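Local coordinates for N-acetylglucosamine-6-phosphate deacetylase (Thermotoga maritima, PDB 1O12), which probably catalyses the deacetylation of N-acetylglucosamine-6-phosphate, using one divalent metal ion per subunit, at residues A[99-102]-A[103-107]; A[325-328]-A[329-333]. All blocks are in the same frame, centred on the assembly; numbering follows the deposited sequence.

Contact 1 (A[99-102]-A[103-107]); sequences LEKM and KEILR
Lys101 lays the end of its methylene chain alongside the carboxylate of Glu104, the two side chains pointing the same way, with CE of Lys101 3.2 Å from OE2 of Glu104. Bends at chi2, chi3 and chi4 curl the lysine, and its NZ stays 4.5 Å from OE2 of Glu104, opposite charges near each other but not in contact. The other carboxylate oxygen, OE1, pairs with Lys108. NZ of Lys101 also stands 4.1 Å from CD1 of Ile105, the two side chains crossing at a slant.

These are the first two and a half turns of helix 99-115, which joins strands 87-93 and 121-127 in a beta-alpha-beta unit of the amidohydrolase TIM barrel. Its i to i+4 bonds include Lys103 N to Leu99 O at 3.1 Å and Leu106 N to Met102 O at 2.9 Å, the latter nearly straight (170° at the hydrogen).

Charged residues suit the outer side, whereas Met102 (selenomethionine here) and Leu106 face inward on Leu126 and Val124 of strand 121-127. Between these sides Leu99 passes obliquely over Lys103, its CD2 3.9 Å from CG of Lys103. CG of Lys103 also lies 3.2 Å from Leu99 O, the acceptor of its own backbone N-H.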
loop_
_atom_site.group_PDB
_atom_site.type_symbol
_atom_site.label_atom_id
_atom_site.label_comp_id
_atom_site.label_asym_id
_atom_site.label_seq_id
_atom_site.Cartn_x
_atom_site.Cartn_y
_atom_site.Cartn_z
ATOM N N LEU A 99 -24.124 -28.803 -1.061
ATOM C CA LEU A 99 -24.275 -28.879 -2.510
ATOM C C LEU A 99 -25.784 -28.857 -2.792
ATOM O O LEU A 99 -26.230 -28.410 -3.849
ATOM C CB LEU A 99 -23.680 -30.184 -3.065
ATOM C CG LEU A 99 -22.926 -30.126 -4.409
ATOM C CD1 LEU A 99 -22.723 -31.535 -4.964
ATOM C CD2 LEU A 99 -23.683 -29.297 -5.411
ATOM N N GLU A 100 -26.573 -29.336 -1.836
ATOM C CA GLU A 100 -28.007 -29.367 -2.026
ATOM C C GLU A 100 -28.606 -27.971 -2.082
ATOM O O GLU A 100 -29.263 -27.622 -3.054
ATOM C CB GLU A 100 -28.661 -30.180 -0.919
ATOM C CG GLU A 100 -29.554 -31.294 -1.440
ATOM C CD GLU A 100 -30.769 -30.788 -2.232
ATOM O OE1 GLU A 100 -30.600 -30.354 -3.407
ATOM O OE2 GLU A 100 -31.900 -30.826 -1.668
ATOM N N LYS A 101 -28.381 -27.176 -1.042
ATOM C CA LYS A 101 -28.895 -25.810 -0.998
ATOM C C LYS A 101 -28.463 -25.069 -2.247
ATOM O O LYS A 101 -29.255 -24.384 -2.880
ATOM C CB LYS A 101 -28.365 -25.082 0.234
ATOM C CG LYS A 101 -29.026 -25.509 1.519
ATOM C CD LYS A 101 -30.531 -25.316 1.431
ATOM C CE LYS A 101 -30.889 -23.894 0.985
ATOM N NZ LYS A 101 -30.261 -22.894 1.890
HETATM N N MSE A 102 -27.189 -25.216 -2.577
HETATM C CA MSE A 102 -26.590 -24.603 -3.742
HETATM C C MSE A 102 -27.436 -24.864 -4.996
HETATM O O MSE A 102 -27.871 -23.919 -5.657
HETATM C CB MSE A 102 -25.189 -25.185 -3.926
HETATM C CG MSE A 102 -24.047 -24.204 -4.044
HETATM SE SE MSE A 102 -22.365 -25.056 -3.427
HETATM C CE MSE A 102 -22.396 -24.508 -1.533
ATOM N N LYS A 103 -27.661 -26.140 -5.324
ATOM C CA LYS A 103 -28.441 -26.521 -6.506
ATOM C C LYS A 103 -29.818 -25.893 -6.468
ATOM O O LYS A 103 -30.316 -25.449 -7.499
ATOM C CB LYS A 103 -28.602 -28.040 -6.619
ATOM C CG LYS A 103 -27.296 -28.835 -6.789
ATOM C CD LYS A 103 -27.495 -30.006 -7.776
ATOM C CE LYS A 103 -28.697 -30.899 -7.399
ATOM N NZ LYS A 103 -29.278 -31.712 -8.532
ATOM N N GLU A 104 -30.421 -25.845 -5.280
ATOM C CA GLU A 104 -31.747 -25.262 -5.116
ATOM C C GLU A 104 -31.730 -23.742 -5.294
ATOM O O GLU A 104 -32.663 -23.163 -5.857
ATOM C CB GLU A 104 -32.329 -25.601 -3.736
ATOM C CG GLU A 104 -33.766 -25.075 -3.500
ATOM C CD GLU A 104 -33.914 -24.276 -2.192
ATOM O OE1 GLU A 104 -34.991 -23.666 -1.952
ATOM O OE2 GLU A 104 -32.948 -24.252 -1.395
ATOM N N ILE A 105 -30.681 -23.083 -4.816
ATOM C CA ILE A 105 -30.622 -21.638 -4.964
ATOM C C ILE A 105 -30.357 -21.279 -6.434
ATOM O O ILE A 105 -30.973 -20.353 -6.971
ATOM C CB ILE A 105 -29.567 -21.044 -4.030
ATOM C CG1 ILE A 105 -30.090 -21.157 -2.595
ATOM C CG2 ILE A 105 -29.307 -19.575 -4.388
ATOM C CD1 ILE A 105 -29.063 -21.035 -1.539
ATOM N N LEU A 106 -29.466 -22.031 -7.087
ATOM C CA LEU A 106 -29.187 -21.789 -8.486
ATOM C C LEU A 106 -30.461 -22.073 -9.309
ATOM O O LEU A 106 -30.777 -21.352 -10.256
ATOM C CB LEU A 106 -28.032 -22.677 -8.952
ATOM C CG LEU A 106 -26.656 -22.267 -8.412
ATOM C CD1 LEU A 106 -25.604 -23.286 -8.852
ATOM C CD2 LEU A 106 -26.273 -20.847 -8.922
ATOM N N ARG A 107 -31.212 -23.097 -8.912
ATOM C CA ARG A 107 -32.414 -23.488 -9.633
ATOM C C ARG A 107 -33.532 -22.452 -9.551
ATOM O O ARG A 107 -34.180 -22.152 -10.558
ATOM C CB ARG A 107 -32.902 -24.847 -9.113
ATOM C CG ARG A 107 -34.066 -25.464 -9.858
ATOM C CD ARG A 107 -34.338 -26.885 -9.336
ATOM N NE ARG A 107 -34.630 -26.906 -7.896
ATOM C CZ ARG A 107 -33.900 -27.549 -6.971
ATOM N NH1 ARG A 107 -32.803 -28.253 -7.307
ATOM N NH2 ARG A 107 -34.270 -27.476 -5.689
#

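Contact 2 (A[325-328]-A[329-333]); sequences LAKV and SSYNS
The carboxamide of Asn332 has the backbone carbonyl of Lys327 over one face, with CG of Asn332 3.0 Å from O of Lys327, and CB of Lys327 lies on the same side, out past the rim, 3.7 Å from OD1 of Asn332 and about as far from ND2. Its ND2 gives hydrogen bonds to the carbonyls of Ile262 and Ala259, an amide being suited to tie a helix to backbone beside it. The ring of Tyr331 meets Lys327 more loosely, at a slant, with CD2 4.4 Å from CG of the lysine; its further neighbours are Pro23 and Ile24.

Helix 322-336 of the TIM barrel widens here into a pi turn. Its i to i+5 bonds run from Tyr331 N to Ala326 O and from Asn332 N to Lys327 O, the latter 2.8 Å long and directed onto a lone pair. Ala326 O also accepts from Ser330 N, which approaches from above the carbonyl plane, so both turn widths meet on one oxygen.

Where the turn widens, Ser329 folds its hydroxyl back along the helix. OG sits between the backbone N and the carbonyl carbon (chi1 65°) and donates to Leu325 O at 2.6 Å, while N of Ser329 reaches that same oxygen from the opposite face of its plane at 2.9 Å. A serine suits this buried place because its hydroxyl finds an acceptor within its own helix. Small Ser330 and Ala326 lie against Pro55 and Met54 of strand 52-59, and branched Val328 fills in against Ile262 and Leu264.

Where the helix resumes after the wide turn, a water accepts from Ser333 N at 2.9 Å and can donate to Lys327 O, 2.8 Å away.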
loop_
_atom_site.group_PDB
_atom_site.type_symbol
_atom_site.label_atom_id
_atom_site.label_comp_id
_atom_site.label_asym_id
_atom_site.label_seq_id
_atom_site.Cartn_x
_atom_site.Cartn_y
_atom_site.Cartn_z
ATOM N N LEU A 325 -16.702 7.830 -8.851
ATOM C CA LEU A 325 -17.704 7.102 -8.098
ATOM C C LEU A 325 -18.501 6.223 -9.041
ATOM O O LEU A 325 -19.032 5.202 -8.622
ATOM C CB LEU A 325 -18.670 8.045 -7.404
ATOM C CG LEU A 325 -18.382 8.492 -5.976
ATOM C CD1 LEU A 325 -19.535 9.414 -5.529
ATOM C CD2 LEU A 325 -18.244 7.290 -5.057
ATOM N N ALA A 326 -18.598 6.624 -10.303
ATOM C CA ALA A 326 -19.310 5.816 -11.274
ATOM C C ALA A 326 -18.526 4.531 -11.564
ATOM O O ALA A 326 -19.112 3.472 -11.848
ATOM C CB ALA A 326 -19.514 6.589 -12.566
ATOM N N LYS A 327 -17.202 4.611 -11.491
ATOM C CA LYS A 327 -16.406 3.433 -11.789
ATOM C C LYS A 327 -16.527 2.430 -10.666
ATOM O O LYS A 327 -16.754 1.249 -10.908
ATOM C CB LYS A 327 -14.959 3.814 -11.998
ATOM C CG LYS A 327 -14.747 4.752 -13.156
ATOM C CD LYS A 327 -13.259 5.030 -13.302
ATOM C CE LYS A 327 -12.947 5.759 -14.578
ATOM N NZ LYS A 327 -11.472 5.752 -14.790
ATOM N N VAL A 328 -16.411 2.922 -9.435
ATOM C CA VAL A 328 -16.498 2.059 -8.281
ATOM C C VAL A 328 -17.906 1.578 -7.969
ATOM O O VAL A 328 -18.073 0.524 -7.362
ATOM C CB VAL A 328 -15.900 2.739 -7.016
ATOM C CG1 VAL A 328 -14.476 3.184 -7.312
ATOM C CG2 VAL A 328 -16.774 3.924 -6.537
ATOM N N SER A 329 -18.919 2.328 -8.391
ATOM C CA SER A 329 -20.283 1.910 -8.103
ATOM C C SER A 329 -20.945 1.104 -9.213
ATOM O O SER A 329 -21.958 0.468 -8.966
ATOM C CB SER A 329 -21.171 3.097 -7.730
ATOM O OG SER A 329 -21.308 3.974 -8.825
ATOM N N SER A 330 -20.407 1.118 -10.425
ATOM C CA SER A 330 -21.024 0.305 -11.479
ATOM C C SER A 330 -20.109 -0.124 -12.628
ATOM O O SER A 330 -20.033 -1.301 -12.946
ATOM C CB SER A 330 -22.274 1.003 -12.068
ATOM O OG SER A 330 -21.935 2.017 -13.016
ATOM N N TYR A 331 -19.420 0.822 -13.247
ATOM C CA TYR A 331 -18.567 0.494 -14.376
ATOM C C TYR A 331 -17.532 -0.616 -14.130
ATOM O O TYR A 331 -17.402 -1.527 -14.954
ATOM C CB TYR A 331 -17.867 1.758 -14.902
ATOM C CG TYR A 331 -17.039 1.506 -16.131
ATOM C CD1 TYR A 331 -17.642 1.122 -17.337
ATOM C CD2 TYR A 331 -15.655 1.616 -16.091
ATOM C CE1 TYR A 331 -16.888 0.852 -18.473
ATOM C CE2 TYR A 331 -14.880 1.356 -17.222
ATOM C CZ TYR A 331 -15.507 0.974 -18.404
ATOM O OH TYR A 331 -14.744 0.710 -19.510
ATOM N N ASN A 332 -16.793 -0.551 -13.025
ATOM C CA ASN A 332 -15.808 -1.578 -12.763
ATOM C C ASN A 332 -16.425 -2.993 -12.728
ATOM O O ASN A 332 -15.884 -3.913 -13.329
ATOM C CB ASN A 332 -15.029 -1.269 -11.475
ATOM C CG ASN A 332 -14.135 -0.006 -11.609
ATOM O OD1 ASN A 332 -13.799 0.419 -12.722
ATOM N ND2 ASN A 332 -13.740 0.579 -10.470
ATOM N N SER A 333 -17.567 -3.171 -12.071
ATOM C CA SER A 333 -18.188 -4.500 -12.016
ATOM C C SER A 333 -18.636 -4.901 -13.398
ATOM O O SER A 333 -18.461 -6.040 -13.810
ATOM C CB SER A 333 -19.429 -4.510 -11.122
ATOM O OG SER A 333 -19.143 -4.037 -9.833
HETATM O O HOH W 1 -18.146 -1.103 -10.112
#

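In the fold
Both contacts lie in helices of the same TIM barrel domain but on opposite sides of the chain's centre, with contact centres about 30 Å apart and nearest atoms about 17 Å apart. They are nevertheless linked through adjacent strands: helix 322-336 of contact 2 rests on strand 52-59, which pairs in parallel with strand 87-93, the strand leading into the helix of contact 1. Contact 1 does not touch the metal site: the side chain of Met102 is about 9 Å from that of Glu127, an iron ligand with His188 and His209, and about 13 Å from the bound iron. Contact 2 lies away from the annotated metal and substrate sites.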